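Side-chain contacts in immunogenic protein MPT63/MPB63 (Mycobacterium tuberculosis, PDB 1LMI), which is a secreted immunogenic antigen of the tubercle bacillus with a beta-sandwich fold, whose biochemical role is not established: residues A[119-122]-A[123-126]; A[70-73]-A[74-78]. All coordinates share one frame; numbering follows the deposited sequence.

Interaction 1: residues A[119-122]-A[123-126]; sequences MNNG and MEDL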
loop_
_atom_site.group_PDB
_atom_site.type_symbol
_atom_site.label_atom_id
_atom_site.label_comp_id
_atom_site.label_asym_id
_atom_site.label_seq_id
_atom_site.Cartn_x
_atom_site.Cartn_y
_atom_site.Cartn_z
ATOM N N MET A 119 0.944 -5.589 2.052
ATOM C CA MET A 119 1.578 -5.677 0.738
ATOM C C MET A 119 1.881 -7.159 0.482
ATOM O O MET A 119 2.561 -7.767 1.308
ATOM C CB MET A 119 2.889 -4.880 0.597
ATOM C CG MET A 119 2.731 -3.368 0.558
ATOM S SD MET A 119 4.317 -2.499 0.191
ATOM C CE MET A 119 5.389 -3.899 0.518
ATOM N N ASN A 120 1.400 -7.696 -0.644
ATOM C CA ASN A 120 1.622 -9.086 -1.039
ATOM C C ASN A 120 2.108 -9.108 -2.485
ATOM O O ASN A 120 1.557 -8.399 -3.315
ATOM C CB ASN A 120 0.317 -9.838 -0.849
ATOM C CG ASN A 120 0.283 -11.324 -1.217
ATOM O OD1 ASN A 120 0.042 -12.173 -0.333
ATOM N ND2 ASN A 120 0.474 -11.592 -2.487
ATOM N N ASN A 121 3.145 -9.944 -2.714
ATOM C CA ASN A 121 3.794 -9.898 -4.022
ATOM C C ASN A 121 3.312 -11.065 -4.906
ATOM O O ASN A 121 4.045 -11.289 -5.878
ATOM C CB ASN A 121 5.326 -9.955 -3.912
ATOM C CG ASN A 121 5.778 -11.248 -3.250
ATOM O OD1 ASN A 121 5.053 -12.161 -2.895
ATOM N ND2 ASN A 121 7.123 -11.306 -3.075
ATOM N N GLY A 122 2.212 -11.705 -4.610
ATOM C CA GLY A 122 1.714 -12.861 -5.391
ATOM C C GLY A 122 2.254 -14.170 -4.846
ATOM O O GLY A 122 1.638 -15.215 -5.080
ATOM N N MET A 123 3.373 -14.074 -4.130
ATOM C CA MET A 123 4.003 -15.257 -3.536
ATOM C C MET A 123 3.692 -15.320 -2.046
ATOM O O MET A 123 3.439 -16.392 -1.497
ATOM C CB MET A 123 5.503 -15.256 -3.828
ATOM C CG MET A 123 5.869 -15.001 -5.284
ATOM S SD MET A 123 5.632 -16.465 -6.316
ATOM C CE MET A 123 6.874 -17.569 -5.638
ATOM N N GLU A 124 3.691 -14.175 -1.354
ATOM C CA GLU A 124 3.429 -14.184 0.070
ATOM C C GLU A 124 3.156 -12.760 0.572
ATOM O O GLU A 124 3.402 -11.839 -0.191
ATOM C CB GLU A 124 4.646 -14.701 0.847
ATOM C CG GLU A 124 5.865 -13.803 0.723
ATOM C CD GLU A 124 7.150 -14.482 1.177
ATOM O OE1 GLU A 124 7.147 -15.089 2.263
ATOM O OE2 GLU A 124 8.144 -14.374 0.407
ATOM N N ASP A 125 2.684 -12.626 1.795
ATOM C CA ASP A 125 2.535 -11.343 2.475
ATOM C C ASP A 125 3.939 -10.864 2.903
ATOM O O ASP A 125 4.715 -11.638 3.493
ATOM C CB ASP A 125 1.669 -11.392 3.712
ATOM C CG ASP A 125 0.182 -11.514 3.440
ATOM O OD1 ASP A 125 -0.231 -11.304 2.284
ATOM O OD2 ASP A 125 -0.549 -11.869 4.396
ATOM N N LEU A 126 4.274 -9.630 2.592
ATOM C CA LEU A 126 5.578 -9.056 2.920
ATOM C C LEU A 126 5.490 -8.098 4.101
ATOM O O LEU A 126 6.283 -8.214 5.044
ATOM C CB LEU A 126 6.145 -8.305 1.704
ATOM C CG LEU A 126 6.520 -9.184 0.506
ATOM C CD1 LEU A 126 7.009 -8.306 -0.626
ATOM C CD2 LEU A 126 7.553 -10.250 0.863
#
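Asn121 and Met123 face each other across the bend of a tight hairpin, and the Asn121 side chain does most of the work. Its amide oxygen is gripped by two consecutive backbone N-H groups of the returning chain. From Met123 N to Asn121 OD1 the distance is 2.8 Å, but the donor stands 39° above the amide plane and the bond is bent. The second bond, Glu124 N to Asn121 OD1 at 2.9 Å, is directed nearly along the C=O axis of the amide. The bond to Met123 N, two residues ahead, makes an Asx turn; Glu124 N adds a second donor to the same oxygen. The torsion explains the reach: with chi1 at 61°, CG lies between the backbone N and the carbonyl carbon and folds back over the turn.

The amide nitrogen of Asn121 points the other way, over Leu126. Here the two side chains cross at about a right angle, with Asn121 ND2 3.9 Å from Leu126 CD1, so the methyl group packs against the flat amide group. The backbone of Leu126 is anchored by a straight bond, Leu126 N to Met119 O at 2.8 Å. Asn121 N adds a longer one to Glu124 O, at 3.2 Å. Met123 lays its CB beside the same Asn121 oxygen, 3.3 Å from OD1, while its thioether bends away from the hairpin. Gly122 sits at the bend between strands 116-120 and 125-130 with positive phi (90°), which favours glycine.

Outside the hairpin, Leu126 and Met119 both pack on Met15 of strand 12-17 in the other sheet. With both N-H bonds converging on OD1, the Asn121 amide is oriented and its rotation restricted, while the N-H groups of Met123 and Glu124 find an acceptor within the turn itself.

Interaction 2: residues A[70-73]-A[74-78]; sequences ARTA and DGINY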
loop_
_atom_site.group_PDB
_atom_site.type_symbol
_atom_site.label_atom_id
_atom_site.label_comp_id
_atom_site.label_asym_id
_atom_site.label_seq_id
_atom_site.Cartn_x
_atom_site.Cartn_y
_atom_site.Cartn_z
ATOM N N ALA A 70 -6.246 -3.890 1.200
ATOM C CA ALA A 70 -6.904 -3.543 2.459
ATOM C C ALA A 70 -7.628 -4.770 2.963
ATOM O O ALA A 70 -8.253 -5.490 2.183
ATOM C CB ALA A 70 -7.789 -2.330 2.277
ATOM N N ARG A 71 -7.518 -5.045 4.269
ATOM C CA ARG A 71 -8.126 -6.262 4.793
ATOM C C ARG A 71 -8.893 -5.996 6.075
ATOM O O ARG A 71 -8.660 -5.001 6.759
ATOM C CB ARG A 71 -7.064 -7.322 5.086
ATOM C CG ARG A 71 -6.226 -7.698 3.866
ATOM C CD ARG A 71 -5.245 -8.800 4.309
ATOM N NE ARG A 71 -4.539 -9.276 3.118
ATOM C CZ ARG A 71 -3.408 -9.964 3.174
ATOM N NH1 ARG A 71 -2.859 -10.268 4.333
ATOM N NH2 ARG A 71 -2.826 -10.365 2.041
ATOM N N THR A 72 -9.784 -6.926 6.366
ATOM C CA THR A 72 -10.407 -7.069 7.665
ATOM C C THR A 72 -9.606 -8.056 8.518
ATOM O O THR A 72 -8.781 -8.825 8.021
ATOM C CB THR A 72 -11.859 -7.579 7.631
ATOM O OG1 THR A 72 -11.775 -8.955 7.186
ATOM C CG2 THR A 72 -12.679 -6.765 6.673
ATOM N N ALA A 73 -9.825 -8.032 9.835
ATOM C CA ALA A 73 -9.056 -8.910 10.699
ATOM C C ALA A 73 -9.199 -10.393 10.380
ATOM O O ALA A 73 -8.239 -11.145 10.594
ATOM C CB ALA A 73 -9.487 -8.714 12.151
ATOM N N ASP A 74 -10.369 -10.806 9.895
ATOM C CA ASP A 74 -10.528 -12.249 9.641
ATOM C C ASP A 74 -9.960 -12.635 8.286
ATOM O O ASP A 74 -9.778 -13.812 7.958
ATOM C CB ASP A 74 -11.990 -12.654 9.768
ATOM C CG ASP A 74 -12.932 -11.909 8.851
ATOM O OD1 ASP A 74 -12.464 -11.317 7.857
ATOM O OD2 ASP A 74 -14.154 -11.924 9.127
ATOM N N GLY A 75 -9.660 -11.616 7.475
ATOM C CA GLY A 75 -8.977 -11.865 6.232
ATOM C C GLY A 75 -9.721 -11.553 4.955
ATOM O O GLY A 75 -9.169 -11.904 3.901
ATOM N N ILE A 76 -10.886 -10.901 4.977
ATOM C CA ILE A 76 -11.429 -10.388 3.720
ATOM C C ILE A 76 -10.457 -9.372 3.135
ATOM O O ILE A 76 -9.850 -8.559 3.844
ATOM C CB ILE A 76 -12.810 -9.743 3.888
ATOM C CG1 ILE A 76 -13.907 -10.805 4.101
ATOM C CG2 ILE A 76 -13.166 -8.840 2.733
ATOM C CD1 ILE A 76 -15.293 -10.190 4.040
ATOM N N ASN A 77 -10.256 -9.434 1.823
ATOM C CA ASN A 77 -9.232 -8.672 1.129
ATOM C C ASN A 77 -9.806 -7.831 -0.001
ATOM O O ASN A 77 -10.629 -8.333 -0.765
ATOM C CB ASN A 77 -8.182 -9.640 0.541
ATOM C CG ASN A 77 -6.976 -8.971 -0.080
ATOM O OD1 ASN A 77 -5.970 -8.693 0.600
ATOM N ND2 ASN A 77 -7.039 -8.710 -1.368
ATOM N N TYR A 78 -9.358 -6.585 -0.082
ATOM C CA TYR A 78 -9.761 -5.672 -1.120
ATOM C C TYR A 78 -8.479 -5.201 -1.825
ATOM O O TYR A 78 -7.606 -4.598 -1.179
ATOM C CB TYR A 78 -10.542 -4.470 -0.599
ATOM C CG TYR A 78 -11.680 -4.802 0.351
ATOM C CD1 TYR A 78 -12.818 -5.454 -0.166
ATOM C CD2 TYR A 78 -11.635 -4.490 1.692
ATOM C CE1 TYR A 78 -13.870 -5.772 0.678
ATOM C CE2 TYR A 78 -12.698 -4.798 2.554
ATOM C CZ TYR A 78 -13.787 -5.438 2.016
ATOM O OH TYR A 78 -14.865 -5.759 2.831
HETATM O O HOH W 1 -3.901 -10.397 -0.627
#
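Backbone bonds set the frame in which Ala70 meets Tyr78 and Thr72 meets Ile76. Ala70 and Tyr78 form an antiparallel hydrogen-bonded pair: Ala70 N reaches Tyr78 O at 2.8 Å and Tyr78 N reaches Ala70 O at 2.7 Å. Thr72 N then bonds Ile76 O beyond the non-hydrogen-bonded pair of Arg71 and Asn77. At the tip, Gly75 N binds Thr72 O from 61° above the carbonyl plane, in a bent bond.

That last bond closes a type I turn from Thr72 to Gly75, which with the Thr72 N to Ile76 O bond makes a type I turn with a G1 beta bulge at Gly75. It forms the tip of the beta hairpin between strands 68-71 and 77-79, the latter being an outermost strand of its sheet within the chain. Gly75, the last residue of the turn, has positive phi (115°), at which a side chain would press on the preceding carbonyl oxygen.

Among side-chain polar contacts, the turn is pinned by Thr72 OG1, which donates to Asp74 OD1 at 2.6 Å, meeting the carboxylate from above its plane. The hydroxyl also accepts a weak bond from Ile76 N. Both Thr72 OG1 and Asp74 CG lie between backbone N and carbonyl carbon, which brings OG1 and OD1 within bonding distance.

On the face that carries Arg71 and Asn77, opposite the one with Ala70 and Tyr78, Arg71 NE gives a nearly straight bond to Asn77 OD1 at 3.0 Å, in the guanidinium plane and on a lone pair of the amide; the two planes stand 56° apart. A water bound to Arg71 NH2 at 2.9 Å also donates weakly to that oxygen. Arg71 NH2 has a salt bridge to Asp125, and Asn77 ND2 binds Asn69.

Apolar contact is slight: Ala70 CB lies 4.4 Å from Tyr78 CD2, while the Tyr78 hydroxyl bonds the carbonyl oxygen of Pro112.

From the N terminus the chain first closes interaction 2, the hairpin of residues 70-78, and much later interaction 1, the hairpin of residues 119-126. The two loops are in series, neither enclosing nor crossing the other, and their centres lie about 14 Å apart. Both belong to one mixed sheet, in which strands 68-71 and 116-120 are neighbours; interaction 2 thus joins the edge strand 77-79 to the sheet's interior, and interaction 1 joins 116-120 to 125-130. They meet directly through a salt bridge, Arg71 NH2 to Asp125 OD1 at 2.8 Å, which spans strand 116-120 and ties the second hairpin's returning strand to the first hairpin.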